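Local coordinates for protein polysaccharide deacetylase (Bacillus cereus, PDB 4HD5) that probably removes acetyl groups from polysaccharides, as a zinc-binding hydrolase of carbon-nitrogen bonds other than peptide bonds, at residues S248-M253 against E289-K294; I235-D240 against K285-K290. All blocks are in the same frame, centred on the assembly; numbering follows the deposited sequence.

Contact 1 of 2, residues S248-M253 against E289-K294; sequences SEIKEM and EKITGK
Ile250 and Ile291 meet through their branch methyls, Ile250 CG2 standing 4.1 Å from Ile291 CG2. The two side chains pass each other at a slant, so each offers the short arm of its fork while its longer arm runs elsewhere. The same Ile250 CG2 also faces a second methyl, Thr292 CG2, at 4.1 Å, and thereby sits against two consecutive residues of the last turn of helix 277-292. Ile250 points its CB at this turn, and a beta-branched residue suits the place because it keeps a methyl close to the backbone. Thr292 starts away from the partner helix, yet its two branches divide the work. With chi1 at 66°, OG1 lies between the backbone N and the carbonyl carbon, where it accepts from Lys294 N at 3.1 Å in an ST turn, while CG2 is left for the apolar contact. Gly293, whose positive phi glycine accommodates readily, follows as the chain leaves the helix, and its N still bonds to Glu289 O.

Beside this apolar patch Lys251 reaches across, its chain bending at the last torsion (chi4 68°) to bring NZ within 3.0 Å of Ile291 O. NZ approaches in the carbonyl plane on a lone pair, at a C=O...N angle of 137°, and CE follows at 3.4 Å from the same O. The helix ends at Thr292, so Ile291 O has no further helical turn to bond to, and Pro295, four residues on, has no N-H either. The lysine of the neighbouring helix supplies a donor, and its positive charge probably interacts favourably with the negative end of the helix dipole.

Contact 2 of 2, residues I235-D240 against K285-K290; sequences IVDNVD and KEKLEK
Asp237 turns one oxygen of its flat carboxylate, OD1, to Lys287, whose chain crosses it at about a right angle. A water donates to Asp237 OD1 at 2.9 Å from well off one side of the carboxylate plane, and accepts from Lys287 NZ at 3.3 Å. Lys287 comes at OD1 from slightly on the other side, with CD and NZ close to the plane and CD 3.9 Å from Asp237 OD1. The direct gap from Lys287 NZ to Asp237 OD1 is 4.1 Å, too long for a salt bridge; the opposite charges probably attract weakly, and the water bridges the two groups.

Next to this polar pair Val236 points at the helix and splits its two methyls between neighbouring residues. CG1 touches the lysine's aliphatic part, 3.5 Å from Lys287 CD, and CG2 lies 4.0 Å from Leu288 CB. Lys287 starts extended, giving Val236 a methylene surface, then folds at chi3 (-76°) and chi4 (81°), bringing the ammonium up to the water. Lysine, greasy along its length and charged at its end, suits this margin, valine and leucine the buried side.

The 3-10 turn at 236-238, closed by Asn238 N on Ile235 O at 2.9 Å, carries both residues that meet the helix, Asp237 bringing only its carboxylate end near. Backbone bonds tie Val236 to Thr265 and Asp237 to Ala266, next to the zinc ligand His264. Such a loop after strand 230-234, packed on a later helix, is consistent with the (beta/alpha) barrel of NodB-like polysaccharide deacetylases, where loops after the strands line the metal site.

Both contacts press on helix 277-292, contact 2 on the turn before last and contact 1 on its end, and they share Glu289 and Lys290. Their centres lie 9 Å apart. They also touch directly: Ile250 CD1 of contact 1 packs 3.8 Å from Val239 CG2, so that a residue of the 235-240 loop meets a residue of contact 1. The loop and helix 247-255 are successive parts of the chain after strand 230-234. Contact 2 is nearer the metal site, with the Val236 side chain about 6 Å from that of His264 and about 11 Å from the zinc ion; the Ile250 side chain is about 11 Å from those of His264 and Asp206.

Contact 1 of 2, residues S248-M253 against E289-K294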
loop_
_atom_site.group_PDB
_atom_site.type_symbol
_atom_site.label_atom_id
_atom_site.label_comp_id
_atom_site.label_asym_id
_atom_site.label_seq_id
_atom_site.Cartn_x
_atom_site.Cartn_y
_atom_site.Cartn_z
ATOM N N SER A 248 -14.401 12.488 -20.340
ATOM C CA SER A 248 -13.372 12.027 -21.277
ATOM C C SER A 248 -11.988 12.115 -20.638
ATOM O O SER A 248 -11.119 11.305 -20.942
ATOM C CB SER A 248 -13.436 12.791 -22.605
ATOM O OG SER A 248 -12.985 14.118 -22.438
ATOM N N GLU A 249 -11.787 13.075 -19.736
ATOM C CA GLU A 249 -10.513 13.186 -19.023
ATOM C C GLU A 249 -10.358 12.038 -18.031
ATOM O O GLU A 249 -9.309 11.409 -17.961
ATOM C CB GLU A 249 -10.399 14.528 -18.307
ATOM C CG GLU A 249 -10.206 15.690 -19.271
ATOM C CD GLU A 249 -10.253 17.047 -18.604
ATOM O OE1 GLU A 249 -11.030 17.226 -17.640
ATOM O OE2 GLU A 249 -9.521 17.952 -19.068
ATOM N N ILE A 250 -11.417 11.759 -17.281
ATOM C CA ILE A 250 -11.414 10.617 -16.369
ATOM C C ILE A 250 -11.130 9.324 -17.123
ATOM O O ILE A 250 -10.313 8.512 -16.685
ATOM C CB ILE A 250 -12.737 10.516 -15.589
ATOM C CG1 ILE A 250 -12.809 11.663 -14.579
ATOM C CG2 ILE A 250 -12.849 9.177 -14.866
ATOM C CD1 ILE A 250 -14.192 11.944 -14.058
ATOM N N LYS A 251 -11.792 9.139 -18.265
ATOM C CA LYS A 251 -11.598 7.921 -19.051
ATOM C C LYS A 251 -10.162 7.785 -19.551
ATOM O O LYS A 251 -9.583 6.698 -19.481
ATOM C CB LYS A 251 -12.592 7.847 -20.213
ATOM C CG LYS A 251 -13.970 7.351 -19.808
ATOM C CD LYS A 251 -14.757 6.888 -21.030
ATOM C CE LYS A 251 -15.961 6.063 -20.631
ATOM N NZ LYS A 251 -16.956 6.921 -19.947
ATOM N N GLU A 252 -9.578 8.885 -20.022
ATOM C CA GLU A 252 -8.179 8.879 -20.444
ATOM C C GLU A 252 -7.267 8.446 -19.280
ATOM O O GLU A 252 -6.377 7.611 -19.449
ATOM C CB GLU A 252 -7.773 10.256 -20.991
ATOM C CG GLU A 252 -6.292 10.364 -21.330
ATOM C CD GLU A 252 -5.912 11.635 -22.071
ATOM O OE1 GLU A 252 -6.752 12.548 -22.233
ATOM O OE2 GLU A 252 -4.744 11.711 -22.500
ATOM N N MET A 253 -7.519 9.006 -18.099
ATOM C CA MET A 253 -6.733 8.706 -16.907
ATOM C C MET A 253 -6.807 7.223 -16.537
ATOM O O MET A 253 -5.790 6.601 -16.273
ATOM C CB MET A 253 -7.192 9.584 -15.732
ATOM C CG MET A 253 -6.846 11.054 -15.902
ATOM S SD MET A 253 -7.648 12.088 -14.658
ATOM C CE MET A 253 -6.714 11.610 -13.214
ATOM N N GLU A 289 -18.846 4.240 -11.118
ATOM C CA GLU A 289 -18.561 2.970 -11.791
ATOM C C GLU A 289 -18.976 2.932 -13.278
ATOM O O GLU A 289 -18.258 2.355 -14.106
ATOM C CB GLU A 289 -19.211 1.803 -11.032
ATOM C CG GLU A 289 -18.375 1.341 -9.846
ATOM C CD GLU A 289 -18.970 0.171 -9.102
ATOM O OE1 GLU A 289 -20.132 -0.185 -9.361
ATOM O OE2 GLU A 289 -18.266 -0.394 -8.250
ATOM N N LYS A 290 -20.096 3.558 -13.625
ATOM C CA LYS A 290 -20.509 3.617 -15.040
ATOM C C LYS A 290 -19.639 4.583 -15.849
ATOM O O LYS A 290 -19.499 4.424 -17.050
ATOM C CB LYS A 290 -22.005 3.927 -15.226
ATOM C CG LYS A 290 -22.558 5.187 -14.587
ATOM C CD LYS A 290 -22.252 6.473 -15.362
ATOM C CE LYS A 290 -22.711 7.726 -14.605
ATOM N NZ LYS A 290 -24.156 8.005 -14.833
ATOM N N ILE A 291 -19.041 5.570 -15.186
ATOM C CA ILE A 291 -18.119 6.468 -15.863
ATOM C C ILE A 291 -16.807 5.736 -16.144
ATOM O O ILE A 291 -16.326 5.726 -17.278
ATOM C CB ILE A 291 -17.831 7.741 -15.037
ATOM C CG1 ILE A 291 -19.110 8.558 -14.803
ATOM C CG2 ILE A 291 -16.778 8.597 -15.725
ATOM C CD1 ILE A 291 -19.770 9.063 -16.058
ATOM N N THR A 292 -16.241 5.107 -15.117
ATOM C CA THR A 292 -14.893 4.562 -15.219
ATOM C C THR A 292 -14.856 3.210 -15.887
ATOM O O THR A 292 -13.847 2.848 -16.466
ATOM C CB THR A 292 -14.207 4.405 -13.836
ATOM O OG1 THR A 292 -14.897 3.416 -13.053
ATOM C CG2 THR A 292 -14.173 5.738 -13.094
ATOM N N GLY A 293 -15.938 2.448 -15.761
ATOM C CA GLY A 293 -15.980 1.066 -16.242
ATOM C C GLY A 293 -15.257 0.093 -15.331
ATOM O O GLY A 293 -15.057 -1.056 -15.684
ATOM N N LYS A 294 -14.871 0.550 -14.145
ATOM C CA LYS A 294 -14.145 -0.266 -13.190
ATOM C C LYS A 294 -14.760 -0.101 -11.802
ATOM O O LYS A 294 -15.366 0.932 -11.523
ATOM C CB LYS A 294 -12.683 0.167 -13.162
ATOM C CG LYS A 294 -11.941 -0.101 -14.468
ATOM C CD LYS A 294 -10.455 0.163 -14.300
ATOM C CE LYS A 294 -9.637 -0.287 -15.499
ATOM N NZ LYS A 294 -9.760 -1.752 -15.753
#

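Contact 2 of 2, residues I235-D240 against K285-K290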
loop_
_atom_site.group_PDB
_atom_site.type_symbol
_atom_site.label_atom_id
_atom_site.label_comp_id
_atom_site.label_asym_id
_atom_site.label_seq_id
_atom_site.Cartn_x
_atom_site.Cartn_y
_atom_site.Cartn_z
ATOM N N ILE A 235 -15.294 13.982 -6.575
ATOM C CA ILE A 235 -16.620 14.448 -6.170
ATOM C C ILE A 235 -17.540 14.135 -7.347
ATOM O O ILE A 235 -17.482 14.805 -8.383
ATOM C CB ILE A 235 -16.663 15.956 -5.847
ATOM C CG1 ILE A 235 -15.737 16.288 -4.663
ATOM C CG2 ILE A 235 -18.094 16.380 -5.540
ATOM C CD1 ILE A 235 -15.558 17.777 -4.420
ATOM N N VAL A 236 -18.380 13.112 -7.194
ATOM C CA VAL A 236 -19.006 12.484 -8.355
ATOM C C VAL A 236 -19.973 13.403 -9.109
ATOM O O VAL A 236 -20.016 13.377 -10.345
ATOM C CB VAL A 236 -19.670 11.143 -7.995
ATOM C CG1 VAL A 236 -20.331 10.536 -9.216
ATOM C CG2 VAL A 236 -18.628 10.185 -7.415
ATOM N N ASP A 237 -20.719 14.236 -8.391
ATOM C CA ASP A 237 -21.647 15.155 -9.059
ATOM C C ASP A 237 -20.941 16.358 -9.682
ATOM O O ASP A 237 -21.589 17.174 -10.338
ATOM C CB ASP A 237 -22.780 15.629 -8.131
ATOM C CG ASP A 237 -23.795 14.525 -7.819
ATOM O OD1 ASP A 237 -23.702 13.414 -8.387
ATOM O OD2 ASP A 237 -24.693 14.764 -6.992
ATOM N N ASN A 238 -19.631 16.468 -9.501
ATOM C CA ASN A 238 -18.862 17.498 -10.206
ATOM C C ASN A 238 -18.244 17.036 -11.518
ATOM O O ASN A 238 -17.590 17.825 -12.198
ATOM C CB ASN A 238 -17.770 18.071 -9.316
ATOM C CG ASN A 238 -18.273 19.180 -8.423
ATOM O OD1 ASN A 238 -19.415 19.626 -8.540
ATOM N ND2 ASN A 238 -17.416 19.649 -7.543
ATOM N N VAL A 239 -18.445 15.778 -11.883
ATOM C CA VAL A 239 -17.966 15.310 -13.183
ATOM C C VAL A 239 -18.625 16.178 -14.270
ATOM O O VAL A 239 -19.822 16.414 -14.228
ATOM C CB VAL A 239 -18.274 13.810 -13.404
ATOM C CG1 VAL A 239 -17.946 13.394 -14.836
ATOM C CG2 VAL A 239 -17.469 12.968 -12.420
ATOM N N ASP A 240 -17.832 16.682 -15.209
ATOM C CA ASP A 240 -18.356 17.450 -16.354
ATOM C C ASP A 240 -18.852 18.867 -16.021
ATOM O O ASP A 240 -19.576 19.460 -16.824
ATOM C CB ASP A 240 -19.478 16.678 -17.089
ATOM C CG ASP A 240 -18.954 15.553 -17.944
ATOM O OD1 ASP A 240 -17.915 15.726 -18.594
ATOM O OD2 ASP A 240 -19.594 14.488 -17.985
ATOM N N LYS A 285 -20.818 5.755 -5.704
ATOM C CA LYS A 285 -20.139 4.559 -6.146
ATOM C C LYS A 285 -20.650 4.101 -7.509
ATOM O O LYS A 285 -19.872 3.912 -8.442
ATOM C CB LYS A 285 -20.361 3.452 -5.109
ATOM C CG LYS A 285 -19.732 2.137 -5.462
ATOM C CD LYS A 285 -19.975 1.111 -4.382
ATOM C CE LYS A 285 -19.697 -0.282 -4.910
ATOM N NZ LYS A 285 -19.751 -1.229 -3.778
ATOM N N GLU A 286 -21.960 3.917 -7.605
ATOM C CA GLU A 286 -22.588 3.374 -8.819
ATOM C C GLU A 286 -22.485 4.320 -10.027
ATOM O O GLU A 286 -22.114 3.898 -11.136
ATOM C CB GLU A 286 -24.043 2.994 -8.528
ATOM C CG GLU A 286 -24.146 1.783 -7.613
ATOM C CD GLU A 286 -25.573 1.360 -7.294
ATOM O OE1 GLU A 286 -26.536 2.069 -7.662
ATOM O OE2 GLU A 286 -25.724 0.303 -6.657
ATOM N N LYS A 287 -22.794 5.588 -9.812
ATOM C CA LYS A 287 -22.622 6.594 -10.849
ATOM C C LYS A 287 -21.169 6.629 -11.335
ATOM O O LYS A 287 -20.915 6.623 -12.534
ATOM C CB LYS A 287 -23.071 7.967 -10.351
ATOM C CG LYS A 287 -23.025 9.058 -11.411
ATOM C CD LYS A 287 -23.447 10.423 -10.867
ATOM C CE LYS A 287 -24.962 10.530 -10.694
ATOM N NZ LYS A 287 -25.459 9.911 -9.432
ATOM N N LEU A 288 -20.208 6.631 -10.412
ATOM C CA LEU A 288 -18.803 6.672 -10.804
ATOM C C LEU A 288 -18.357 5.401 -11.551
ATOM O O LEU A 288 -17.579 5.483 -12.496
ATOM C CB LEU A 288 -17.911 6.929 -9.581
ATOM C CG LEU A 288 -16.435 7.207 -9.861
ATOM C CD1 LEU A 288 -16.276 8.357 -10.838
ATOM C CD2 LEU A 288 -15.685 7.515 -8.565
ATOM N N GLU A 289 -18.846 4.240 -11.118
ATOM C CA GLU A 289 -18.561 2.970 -11.791
ATOM C C GLU A 289 -18.976 2.932 -13.278
ATOM O O GLU A 289 -18.258 2.355 -14.106
ATOM C CB GLU A 289 -19.211 1.803 -11.032
ATOM C CG GLU A 289 -18.375 1.341 -9.846
ATOM C CD GLU A 289 -18.970 0.171 -9.102
ATOM O OE1 GLU A 289 -20.132 -0.185 -9.361
ATOM O OE2 GLU A 289 -18.266 -0.394 -8.250
ATOM N N LYS A 290 -20.096 3.558 -13.625
ATOM C CA LYS A 290 -20.509 3.617 -15.040
ATOM C C LYS A 290 -19.639 4.583 -15.849
ATOM O O LYS A 290 -19.499 4.424 -17.050
ATOM C CB LYS A 290 -22.005 3.927 -15.226
ATOM C CG LYS A 290 -22.558 5.187 -14.587
ATOM C CD LYS A 290 -22.252 6.473 -15.362
ATOM C CE LYS A 290 -22.711 7.726 -14.605
ATOM N NZ LYS A 290 -24.156 8.005 -14.833
HETATM O O HOH W 1 -23.096 10.774 -7.326
#